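Long-range contacts in short chain dehydrogenase (Leptospira borgpetersenii serovar Hardjo-bovis, PDB 6UH2), which binds NAD+ and probably catalyses NAD(P)-dependent oxidation or reduction at a CH-OH group, as members of the short-chain dehydrogenase/reductase family do: residues E35-Y40 with V234-F238; I71-I77 with F126-Y131; F133-K137 with Y190-I196; I180-T184 with V198-S202. One frame throughout, in Å; residues are numbered along the deposited sequence.

Contact 1: residues E35-Y40 with V234-F238; sequences ELVESY and VGGVF
F238 drives one edge of its ring at the face of Y40, where CE1 of F238 stands over the ring centre, 3.7 Å from CE1 of Y40. The ring centroids are 5.0 Å apart and the planes are inclined at 56°, an edge-to-face pair. The far tip of the F238 ring, CZ, ends 3.7 Å from the backbone O of S39, near the plane of the phenyl ring. V237 takes the other end of the tyrosine: its CG1 lies 3.4 Å from the phenolic oxygen OH of Y40, while its second branch, CG2, packs 3.8 Å from CD2 of L36. One turn earlier, V234 points CG2 at OG of S39, 3.4 Å away, and also meets the CG of E35, whose chain bends at chi2 (74°) and brings its carboxylate round beside the same methyl.

Behind this shell, OG of S39 is turned back onto its own helix and bonds to the O of E35 at 3.0 Å. That carbonyl also accepts from N of S39, the two donors arriving from opposite faces of its plane. The Y40 hydroxyl is hydrogen-bonded to T241, beyond the end of segment 234-238. The axes of 35-40 and 234-238 cross at -63°. Helices 31-42 and 231-240 lie on the same face of the Rossmann-fold sheet, with Y40 resting on strands 22-26 and 46-51 and V237 on strand 144-148.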
# COMPACT_ATOMS: atom_id res chain seq x y z
N GLU B 35 17.00 -8.69 0.78
CA GLU B 35 16.78 -7.37 0.18
C GLU B 35 16.25 -6.40 1.23
O GLU B 35 16.66 -5.23 1.27
CB GLU B 35 15.81 -7.49 -1.00
CG GLU B 35 15.42 -6.15 -1.62
CD GLU B 35 16.54 -5.54 -2.46
OE1 GLU B 35 17.52 -6.23 -2.78
OE2 GLU B 35 16.43 -4.34 -2.79
N LEU B 36 15.34 -6.86 2.09
CA LEU B 36 14.81 -5.98 3.12
C LEU B 36 15.90 -5.60 4.12
O LEU B 36 15.95 -4.44 4.56
CB LEU B 36 13.63 -6.63 3.84
CG LEU B 36 12.38 -6.96 3.00
CD1 LEU B 36 11.21 -7.38 3.89
CD2 LEU B 36 11.99 -5.77 2.12
N VAL B 37 16.75 -6.55 4.51
CA VAL B 37 17.86 -6.22 5.42
C VAL B 37 18.75 -5.15 4.80
O VAL B 37 19.04 -4.13 5.43
CB VAL B 37 18.67 -7.48 5.76
CG1 VAL B 37 19.98 -7.09 6.46
CG2 VAL B 37 17.84 -8.43 6.66
N GLU B 38 19.19 -5.38 3.56
CA GLU B 38 20.05 -4.42 2.89
C GLU B 38 19.40 -3.04 2.81
O GLU B 38 20.06 -2.03 3.05
CB GLU B 38 20.38 -4.93 1.49
CG GLU B 38 21.64 -4.35 0.87
CD GLU B 38 21.93 -4.96 -0.49
OE1 GLU B 38 21.52 -4.37 -1.51
OE2 GLU B 38 22.54 -6.05 -0.52
N SER B 39 18.10 -2.99 2.50
CA SER B 39 17.41 -1.70 2.35
C SER B 39 17.31 -0.96 3.68
O SER B 39 17.57 0.24 3.75
CB SER B 39 16.03 -1.92 1.74
OG SER B 39 16.15 -2.41 0.43
N TYR B 40 16.93 -1.67 4.74
CA TYR B 40 16.85 -1.02 6.05
C TYR B 40 18.22 -0.54 6.51
O TYR B 40 18.35 0.56 7.07
CB TYR B 40 16.24 -1.96 7.08
CG TYR B 40 14.73 -1.90 7.13
CD1 TYR B 40 14.07 -0.76 7.58
CD2 TYR B 40 13.97 -2.99 6.73
CE1 TYR B 40 12.67 -0.71 7.64
CE2 TYR B 40 12.59 -2.95 6.78
CZ TYR B 40 11.95 -1.82 7.24
OH TYR B 40 10.57 -1.79 7.29
N VAL B 234 10.22 -3.14 -1.60
CA VAL B 234 10.81 -2.30 -0.56
C VAL B 234 9.94 -1.07 -0.31
O VAL B 234 9.76 -0.65 0.84
CB VAL B 234 12.25 -1.90 -0.95
CG1 VAL B 234 12.83 -0.88 0.04
CG2 VAL B 234 13.16 -3.14 -1.05
N GLY B 235 9.39 -0.48 -1.37
CA GLY B 235 8.58 0.71 -1.20
C GLY B 235 7.40 0.48 -0.28
O GLY B 235 7.18 1.24 0.67
N GLY B 236 6.64 -0.58 -0.53
CA GLY B 236 5.50 -0.89 0.32
C GLY B 236 5.90 -1.30 1.73
O GLY B 236 5.21 -0.97 2.70
N VAL B 237 7.00 -2.04 1.86
CA VAL B 237 7.54 -2.35 3.19
C VAL B 237 7.84 -1.06 3.95
O VAL B 237 7.43 -0.88 5.10
CB VAL B 237 8.78 -3.25 3.09
CG1 VAL B 237 9.50 -3.36 4.45
CG2 VAL B 237 8.40 -4.65 2.56
N PHE B 238 8.56 -0.13 3.30
CA PHE B 238 8.86 1.15 3.94
C PHE B 238 7.59 1.94 4.23
O PHE B 238 7.44 2.54 5.30
CB PHE B 238 9.81 1.98 3.06
CG PHE B 238 11.27 1.60 3.18
CD1 PHE B 238 11.67 0.49 3.92
CD2 PHE B 238 12.25 2.37 2.56
CE1 PHE B 238 13.02 0.15 4.02
CE2 PHE B 238 13.61 2.04 2.67
CZ PHE B 238 13.98 0.92 3.40

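Contact 2: residues I71-I77 with F126-Y131; sequences ITNRKEI and FLLSQY. With NAD (nicotinamide-adenine-dinucleotide), chain D.
The adenine end of the NAD pocket forms one border of this contact, where I71 touches both the cofactor and L128. Its backbone N donates a nearly straight hydrogen bond to N1A of the adenine, 3.1 Å long (175°). CG1 of I71 lies between its own backbone N and carbonyl carbon (chi1 65°), which leaves it beside the adenine, while the CG2 branch meets CD2 of L128 at 3.7 Å. L127 sends CD2 to within 3.3 Å of the O of I71, a buried carbonyl with no polar partner, and its other methyl, CD1, to a face of the R74 guanidinium.

R74 reaches across to helix 111-139 and settles among F126, L127, Q130 and Y131, a knob in a hole. Its NH1 and NH2 converge end-on on the single oxygen OE1 of Q130, at 3.1 and 2.9 Å, with that oxygen close to the guanidinium plane. NH1 also donates to OH of Y131 at 3.2 Å, so three bonds fix the rotation of the group. Deeper in, CG2 of I77 packs 3.9 Å from CD2 of Y131. N73 caps helix 74-86, its OD1 accepting from N of E76 at 2.8 Å. The pairing of adenine N1 with the backbone amide of the residue after D70, in the loop that follows strand 64-68, is common in NAD-binding short-chain dehydrogenases.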
# COMPACT_ATOMS: atom_id res chain seq x y z
N ILE B 71 12.09 -20.10 14.56
CA ILE B 71 10.88 -19.45 15.06
C ILE B 71 9.78 -20.44 15.43
O ILE B 71 8.74 -20.03 15.96
CB ILE B 71 10.31 -18.43 14.05
CG1 ILE B 71 9.86 -19.13 12.77
CG2 ILE B 71 11.35 -17.31 13.78
CD1 ILE B 71 9.28 -18.19 11.72
N THR B 72 9.97 -21.73 15.16
CA THR B 72 9.01 -22.72 15.62
C THR B 72 9.31 -23.20 17.03
O THR B 72 8.50 -23.95 17.58
CB THR B 72 8.97 -23.94 14.68
OG1 THR B 72 10.18 -24.70 14.81
CG2 THR B 72 8.78 -23.51 13.23
N ASN B 73 10.43 -22.78 17.62
CA ASN B 73 10.88 -23.25 18.94
C ASN B 73 10.62 -22.16 19.98
O ASN B 73 11.38 -21.19 20.06
CB ASN B 73 12.36 -23.63 18.89
CG ASN B 73 12.83 -24.31 20.18
OD1 ASN B 73 12.73 -23.75 21.27
ND2 ASN B 73 13.34 -25.52 20.04
N ARG B 74 9.58 -22.34 20.80
CA ARG B 74 9.26 -21.33 21.81
C ARG B 74 10.41 -21.09 22.77
O ARG B 74 10.68 -19.94 23.16
CB ARG B 74 7.99 -21.71 22.59
CG ARG B 74 7.62 -20.68 23.66
CD ARG B 74 6.30 -20.98 24.37
NE ARG B 74 5.13 -20.71 23.54
CZ ARG B 74 4.44 -19.57 23.53
NH1 ARG B 74 4.80 -18.55 24.30
NH2 ARG B 74 3.37 -19.45 22.74
N LYS B 75 11.10 -22.15 23.20
CA LYS B 75 12.18 -21.95 24.16
C LYS B 75 13.29 -21.07 23.58
O LYS B 75 13.80 -20.17 24.26
CB LYS B 75 12.75 -23.30 24.62
CG LYS B 75 13.69 -23.20 25.82
CD LYS B 75 14.40 -24.52 26.09
CE LYS B 75 15.48 -24.37 27.17
NZ LYS B 75 16.50 -23.34 26.80
N GLU B 76 13.66 -21.32 22.32
CA GLU B 76 14.65 -20.50 21.63
C GLU B 76 14.20 -19.04 21.55
O GLU B 76 14.98 -18.13 21.86
CB GLU B 76 14.88 -21.01 20.21
CG GLU B 76 15.85 -22.16 20.08
CD GLU B 76 16.12 -22.48 18.61
OE1 GLU B 76 16.00 -23.66 18.21
OE2 GLU B 76 16.44 -21.54 17.86
N ILE B 77 12.97 -18.81 21.12
CA ILE B 77 12.48 -17.44 20.96
C ILE B 77 12.40 -16.74 22.31
O ILE B 77 12.77 -15.57 22.44
CB ILE B 77 11.13 -17.45 20.23
CG1 ILE B 77 11.28 -17.99 18.80
CG2 ILE B 77 10.48 -16.06 20.29
CD1 ILE B 77 12.40 -17.34 17.99
N PHE B 126 2.66 -16.27 14.66
CA PHE B 126 1.96 -16.15 15.94
C PHE B 126 2.93 -15.94 17.09
O PHE B 126 2.74 -15.06 17.94
CB PHE B 126 1.12 -17.40 16.20
CG PHE B 126 0.92 -17.69 17.66
CD1 PHE B 126 0.06 -16.90 18.42
CD2 PHE B 126 1.57 -18.74 18.27
CE1 PHE B 126 -0.12 -17.16 19.78
CE2 PHE B 126 1.39 -19.02 19.62
CZ PHE B 126 0.55 -18.23 20.38
N LEU B 127 3.97 -16.76 17.15
CA LEU B 127 4.89 -16.75 18.28
C LEU B 127 5.68 -15.45 18.34
O LEU B 127 5.79 -14.82 19.41
CB LEU B 127 5.82 -17.96 18.19
CG LEU B 127 6.63 -18.37 19.40
CD1 LEU B 127 5.71 -18.87 20.49
CD2 LEU B 127 7.62 -19.46 19.00
N LEU B 128 6.25 -15.02 17.21
CA LEU B 128 7.00 -13.78 17.20
C LEU B 128 6.09 -12.59 17.46
O LEU B 128 6.48 -11.64 18.15
CB LEU B 128 7.74 -13.60 15.86
CG LEU B 128 9.14 -14.24 15.75
CD1 LEU B 128 10.17 -13.45 16.56
CD2 LEU B 128 9.12 -15.69 16.22
N SER B 129 4.87 -12.62 16.93
CA SER B 129 3.92 -11.55 17.22
C SER B 129 3.56 -11.53 18.69
O SER B 129 3.40 -10.45 19.29
CB SER B 129 2.67 -11.69 16.36
OG SER B 129 2.98 -11.53 14.98
N GLN B 130 3.46 -12.70 19.31
CA GLN B 130 3.04 -12.77 20.71
C GLN B 130 4.12 -12.25 21.65
O GLN B 130 3.83 -11.47 22.57
CB GLN B 130 2.65 -14.21 21.08
CG GLN B 130 2.15 -14.34 22.53
CD GLN B 130 1.96 -15.78 22.96
OE1 GLN B 130 2.90 -16.58 22.95
NE2 GLN B 130 0.73 -16.13 23.34
N TYR B 131 5.37 -12.68 21.46
CA TYR B 131 6.45 -12.17 22.29
C TYR B 131 6.65 -10.68 22.07
O TYR B 131 6.91 -9.93 23.02
CB TYR B 131 7.75 -12.93 22.03
CG TYR B 131 7.79 -14.17 22.87
CD1 TYR B 131 8.29 -14.15 24.17
CD2 TYR B 131 7.26 -15.36 22.39
CE1 TYR B 131 8.27 -15.29 24.96
CE2 TYR B 131 7.24 -16.49 23.17
CZ TYR B 131 7.74 -16.46 24.45
OH TYR B 131 7.70 -17.62 25.20
PA NAD D . 13.20 -17.91 0.87
O1A NAD D . 12.93 -19.44 0.81
O2A NAD D . 14.26 -17.29 -0.04
O5B NAD D . 13.50 -17.43 2.40
C5B NAD D . 12.77 -17.89 3.53
C4B NAD D . 13.72 -17.69 4.68
O4B NAD D . 12.96 -18.15 5.86
C3B NAD D . 14.99 -18.56 4.58
O3B NAD D . 16.17 -17.77 4.88
C2B NAD D . 14.79 -19.59 5.70
O2B NAD D . 16.03 -20.02 6.28
C1B NAD D . 13.86 -18.84 6.69
N9A NAD D . 13.25 -19.84 7.55
C8A NAD D . 12.79 -21.11 7.22
N7A NAD D . 12.37 -21.76 8.27
C5A NAD D . 12.59 -20.91 9.35
C6A NAD D . 12.38 -21.03 10.72
N6A NAD D . 11.85 -22.14 11.27
N1A NAD D . 12.70 -19.99 11.50
C2A NAD D . 13.22 -18.88 10.97
N3A NAD D . 13.47 -18.68 9.68
C4A NAD D . 13.13 -19.72 8.90
O3 NAD D . 11.81 -17.12 0.65
PN NAD D . 11.43 -15.71 -0.05
O1N NAD D . 11.02 -15.92 -1.53
O2N NAD D . 12.48 -14.68 0.41
O5D NAD D . 9.98 -15.52 0.77
C5D NAD D . 9.93 -14.65 1.88
C4D NAD D . 8.46 -14.52 2.27
O4D NAD D . 7.63 -14.10 1.11
C3D NAD D . 7.89 -15.88 2.65
O3D NAD D . 6.90 -15.74 3.68
C2D NAD D . 7.15 -16.40 1.38
O2D NAD D . 6.08 -17.28 1.67
C1D NAD D . 6.63 -15.04 0.83
N1N NAD D . 6.41 -15.03 -0.66
C2N NAD D . 7.41 -15.35 -1.52
C3N NAD D . 7.16 -15.32 -2.87
C7N NAD D . 8.26 -15.68 -3.81
O7N NAD D . 7.98 -15.83 -4.99
N7N NAD D . 9.51 -15.80 -3.32
C4N NAD D . 5.87 -14.96 -3.31
C5N NAD D . 4.89 -14.65 -2.42
C6N NAD D . 5.18 -14.69 -1.06

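Contact 3: residues F133-K137 with Y190-I196; sequences FRLWK and YAAPYGI
The F133 ring directs its edge at the face of Y194 in an offset edge-to-face pair, with the planes 86° apart and CZ of F133 3.8 Å from CE2 of Y194. K137 lies over a face of the same tyrosine: its CD is 4.2 Å from the centroid of the Y194 ring and 27° off the normal, a CH-pi contact made by an extended chain that carries CE on to OH of Y194, 3.5 Å away. Y190 presents its ring edge to F133, CE2 of Y190 standing 4.0 Å from CZ of F133, with the two rings set obliquely. With CG of F133 anti to the backbone N (chi1 175°), the ring reaches across to these two tyrosines and to CB of A191, 3.7 Å from its CE1.

On the inner side, I196 brings CD1 up to the edge of the W136 indole, 3.7 Å from CE3, and its CG2 reaches CZ3 of the same ring. The indole NE1 is hydrogen-bonded to the backbone O of P91. F133, Y190 and Y194 form an aromatic cluster. Helix 111-139 here packs on the C-terminal end of helix 171-191 and its 3-10 and G195 link to strand 197-203, the helix-to-strand return of a Rossmann-type beta-alpha-beta unit, away from the NAD site.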
# COMPACT_ATOMS: atom_id res chain seq x y z
N PHE B 133 4.33 -8.40 20.94
CA PHE B 133 3.19 -7.70 21.53
C PHE B 133 3.33 -7.57 23.05
O PHE B 133 3.15 -6.49 23.61
CB PHE B 133 1.89 -8.43 21.19
CG PHE B 133 0.68 -7.84 21.86
CD1 PHE B 133 0.10 -6.68 21.37
CD2 PHE B 133 0.13 -8.44 22.98
CE1 PHE B 133 -1.02 -6.13 21.98
CE2 PHE B 133 -0.99 -7.90 23.59
CZ PHE B 133 -1.56 -6.75 23.09
N ARG B 134 3.64 -8.68 23.73
CA ARG B 134 3.76 -8.64 25.18
C ARG B 134 4.85 -7.67 25.63
O ARG B 134 4.67 -6.92 26.59
CB ARG B 134 4.03 -10.05 25.72
CG ARG B 134 2.81 -10.97 25.64
CD ARG B 134 3.11 -12.40 26.14
NE ARG B 134 3.71 -12.40 27.46
CZ ARG B 134 3.03 -12.50 28.60
NH1 ARG B 134 1.71 -12.61 28.59
NH2 ARG B 134 3.68 -12.49 29.76
N LEU B 135 5.99 -7.65 24.93
CA LEU B 135 7.08 -6.77 25.31
C LEU B 135 6.73 -5.31 25.07
O LEU B 135 6.97 -4.45 25.93
CB LEU B 135 8.36 -7.16 24.56
CG LEU B 135 9.62 -6.31 24.77
CD1 LEU B 135 10.15 -6.40 26.21
CD2 LEU B 135 10.69 -6.71 23.75
N TRP B 136 6.15 -5.00 23.90
CA TRP B 136 5.77 -3.62 23.59
C TRP B 136 4.71 -3.11 24.56
O TRP B 136 4.80 -1.98 25.06
CB TRP B 136 5.24 -3.53 22.17
CG TRP B 136 6.30 -3.63 21.14
CD1 TRP B 136 7.64 -3.54 21.32
CD2 TRP B 136 6.09 -3.86 19.74
NE1 TRP B 136 8.30 -3.69 20.11
CE2 TRP B 136 7.36 -3.88 19.13
CE3 TRP B 136 4.95 -4.04 18.95
CZ2 TRP B 136 7.53 -4.06 17.75
CZ3 TRP B 136 5.12 -4.23 17.58
CH2 TRP B 136 6.39 -4.25 17.00
N LYS B 137 3.69 -3.92 24.82
CA LYS B 137 2.64 -3.55 25.76
C LYS B 137 3.22 -3.23 27.13
O LYS B 137 2.78 -2.29 27.80
CB LYS B 137 1.60 -4.67 25.85
CG LYS B 137 0.47 -4.47 26.84
CD LYS B 137 -0.42 -5.71 26.87
CE LYS B 137 -1.43 -5.66 28.00
NZ LYS B 137 -2.14 -6.96 28.13
N TYR B 190 -6.87 -6.15 17.75
CA TYR B 190 -6.55 -6.48 19.13
C TYR B 190 -5.50 -5.54 19.72
O TYR B 190 -5.62 -5.11 20.87
CB TYR B 190 -6.07 -7.93 19.21
CG TYR B 190 -6.02 -8.50 20.62
CD1 TYR B 190 -7.14 -9.10 21.19
CD2 TYR B 190 -4.85 -8.45 21.38
CE1 TYR B 190 -7.11 -9.63 22.47
CE2 TYR B 190 -4.81 -8.99 22.66
CZ TYR B 190 -5.94 -9.57 23.20
OH TYR B 190 -5.89 -10.09 24.47
N ALA B 191 -4.47 -5.22 18.94
CA ALA B 191 -3.34 -4.43 19.43
C ALA B 191 -3.53 -2.93 19.28
O ALA B 191 -2.74 -2.17 19.84
CB ALA B 191 -2.05 -4.84 18.70
N ALA B 192 -4.55 -2.49 18.53
CA ALA B 192 -4.76 -1.06 18.32
C ALA B 192 -4.87 -0.24 19.60
O ALA B 192 -4.31 0.87 19.63
CB ALA B 192 -6.00 -0.84 17.45
N PRO B 193 -5.55 -0.68 20.67
CA PRO B 193 -5.62 0.15 21.89
C PRO B 193 -4.27 0.48 22.49
O PRO B 193 -4.16 1.46 23.25
CB PRO B 193 -6.46 -0.70 22.86
CG PRO B 193 -7.25 -1.61 22.00
CD PRO B 193 -6.40 -1.88 20.78
N TYR B 194 -3.24 -0.30 22.17
CA TYR B 194 -1.87 -0.07 22.61
C TYR B 194 -1.04 0.70 21.60
O TYR B 194 0.19 0.77 21.75
CB TYR B 194 -1.21 -1.40 22.93
CG TYR B 194 -2.03 -2.22 23.90
CD1 TYR B 194 -1.93 -2.01 25.27
CD2 TYR B 194 -2.93 -3.18 23.44
CE1 TYR B 194 -2.69 -2.75 26.16
CE2 TYR B 194 -3.70 -3.92 24.32
CZ TYR B 194 -3.57 -3.70 25.68
OH TYR B 194 -4.32 -4.43 26.56
N GLY B 195 -1.67 1.28 20.58
CA GLY B 195 -0.94 2.06 19.59
C GLY B 195 -0.07 1.26 18.65
O GLY B 195 0.84 1.82 18.03
N ILE B 196 -0.30 -0.05 18.54
CA ILE B 196 0.50 -0.94 17.71
C ILE B 196 -0.26 -1.17 16.41
O ILE B 196 -1.44 -1.55 16.44
CB ILE B 196 0.77 -2.27 18.44
CG1 ILE B 196 1.71 -2.04 19.63
CG2 ILE B 196 1.35 -3.34 17.50
CD1 ILE B 196 1.72 -3.18 20.62

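Contact 4: residues I180-T184 with V198-S202; sequences IIHFT and VNCIS
A helix packed against a strand of the central parallel sheet makes this buried contact: 180-184 of helix 171-191 lies over 198-202 of strand 197-203, the next strand in the chain. The two run nearly antiparallel, the axes of the two segments at 154° and 7.9 Å apart at the closest approach, as expected for a helix and the strand that follows it in a Rossmann fold.

T184 is the residue set most squarely on the strand. Its methyl CG2 comes down on the backbone of N199, 3.4 Å from that residue's C, and the CG1 branch of V198 lies alongside at 3.9 Å from that same CG2. The hydroxyl OG1 of T184, set beside its own backbone N (chi1 -61°), bonds to the O of I180 at 2.8 Å, tilted 29° from the carbonyl plane; N of T184 reaches that oxygen from the opposite face. OG1 is also hydrogen-bonded to N147, so this buried hydroxyl is satisfied although its neighbour across the contact is the aliphatic CB of C200, 3.5 Å away.

One turn back along the helix, I181 places CG1 4.1 Å from SG of C200 and extends CD1 to OG of S202, 3.7 Å away. That serine oxygen has its polar partner in N252. Strand 197-203 sits between strands 144-148 and 252-255, N199 bonded through its backbone to I145 and N147 on one side, and C200 to Q251 and L253 on the other. On its other face I201 packs against helix 231-240, while on the near side I180 and F183 lean on helix 111-139.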
# COMPACT_ATOMS: atom_id res chain seq x y z
N ILE B 180 -2.52 -16.04 7.71
CA ILE B 180 -1.67 -14.91 8.10
C ILE B 180 -2.34 -13.60 7.73
O ILE B 180 -2.28 -12.62 8.48
CB ILE B 180 -0.28 -15.04 7.43
CG1 ILE B 180 0.54 -16.14 8.11
CG2 ILE B 180 0.50 -13.70 7.47
CD1 ILE B 180 1.67 -16.66 7.24
N ILE B 181 -2.96 -13.54 6.55
CA ILE B 181 -3.70 -12.35 6.17
C ILE B 181 -4.80 -12.06 7.18
O ILE B 181 -5.02 -10.90 7.58
CB ILE B 181 -4.25 -12.50 4.74
CG1 ILE B 181 -3.08 -12.48 3.73
CG2 ILE B 181 -5.25 -11.41 4.41
CD1 ILE B 181 -3.49 -12.93 2.33
N HIS B 182 -5.50 -13.10 7.65
CA HIS B 182 -6.60 -12.83 8.57
C HIS B 182 -6.08 -12.58 9.98
O HIS B 182 -6.67 -11.80 10.73
CB HIS B 182 -7.61 -13.98 8.56
CG HIS B 182 -8.99 -13.57 8.97
ND1 HIS B 182 -9.64 -12.50 8.39
CD2 HIS B 182 -9.84 -14.08 9.89
CE1 HIS B 182 -10.83 -12.36 8.96
NE2 HIS B 182 -10.98 -13.31 9.87
N PHE B 183 -4.96 -13.21 10.35
CA PHE B 183 -4.30 -12.90 11.62
C PHE B 183 -3.88 -11.43 11.68
O PHE B 183 -3.95 -10.79 12.73
CB PHE B 183 -3.07 -13.79 11.80
CG PHE B 183 -2.28 -13.51 13.05
CD1 PHE B 183 -2.82 -13.77 14.30
CD2 PHE B 183 -1.01 -12.97 12.98
CE1 PHE B 183 -2.11 -13.50 15.47
CE2 PHE B 183 -0.28 -12.72 14.14
CZ PHE B 183 -0.82 -12.98 15.38
N THR B 184 -3.44 -10.89 10.54
CA THR B 184 -3.09 -9.48 10.47
C THR B 184 -4.26 -8.59 10.87
O THR B 184 -4.10 -7.64 11.65
CB THR B 184 -2.64 -9.16 9.05
OG1 THR B 184 -1.49 -9.94 8.73
CG2 THR B 184 -2.32 -7.68 8.91
N VAL B 198 -0.58 -3.21 12.64
CA VAL B 198 -0.29 -4.53 12.08
C VAL B 198 -0.82 -4.55 10.65
O VAL B 198 -2.02 -4.33 10.43
CB VAL B 198 -0.94 -5.67 12.89
CG1 VAL B 198 -0.48 -7.03 12.34
CG2 VAL B 198 -0.65 -5.54 14.41
N ASN B 199 0.07 -4.80 9.68
CA ASN B 199 -0.31 -4.88 8.28
C ASN B 199 0.40 -6.06 7.64
O ASN B 199 1.21 -6.75 8.26
CB ASN B 199 0.01 -3.57 7.52
CG ASN B 199 -0.79 -2.39 8.05
OD1 ASN B 199 -2.00 -2.30 7.82
ND2 ASN B 199 -0.11 -1.48 8.75
N CYS B 200 0.05 -6.32 6.38
CA CYS B 200 0.55 -7.48 5.66
C CYS B 200 0.90 -7.08 4.24
O CYS B 200 0.20 -6.26 3.63
CB CYS B 200 -0.51 -8.61 5.65
SG CYS B 200 0.09 -10.20 5.06
N ILE B 201 1.97 -7.66 3.69
CA ILE B 201 2.28 -7.53 2.27
C ILE B 201 2.18 -8.90 1.63
O ILE B 201 2.74 -9.87 2.16
CB ILE B 201 3.66 -6.90 2.03
CG1 ILE B 201 3.58 -5.39 2.24
CG2 ILE B 201 4.13 -7.16 0.59
CD1 ILE B 201 4.89 -4.65 2.00
N SER B 202 1.46 -8.98 0.51
CA SER B 202 1.33 -10.24 -0.22
C SER B 202 2.03 -10.10 -1.57
O SER B 202 1.46 -9.54 -2.52
CB SER B 202 -0.14 -10.62 -0.41
OG SER B 202 -0.74 -10.97 0.82

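Overall arrangement
From the N terminus, helix 31-42 opens the longest loop, which contact 1 closes only when helix 231-240 returns to it; contacts 2, 3 and 4 are all nested inside. Contact 2 closes first, bringing 71-77 to helix 111-139. Farther along that helix, contact 3 opens and ties its end to the end of helix 171-191. Contact 4 begins within 171-191 before contact 3 has closed, so the two cross along the chain. Contacts 2 and 4 meet where S129 touches F183. I201 of contact 4 packs on G236 and V237 of contact 1, through which the strand links the helix layers on the two faces of the sheet.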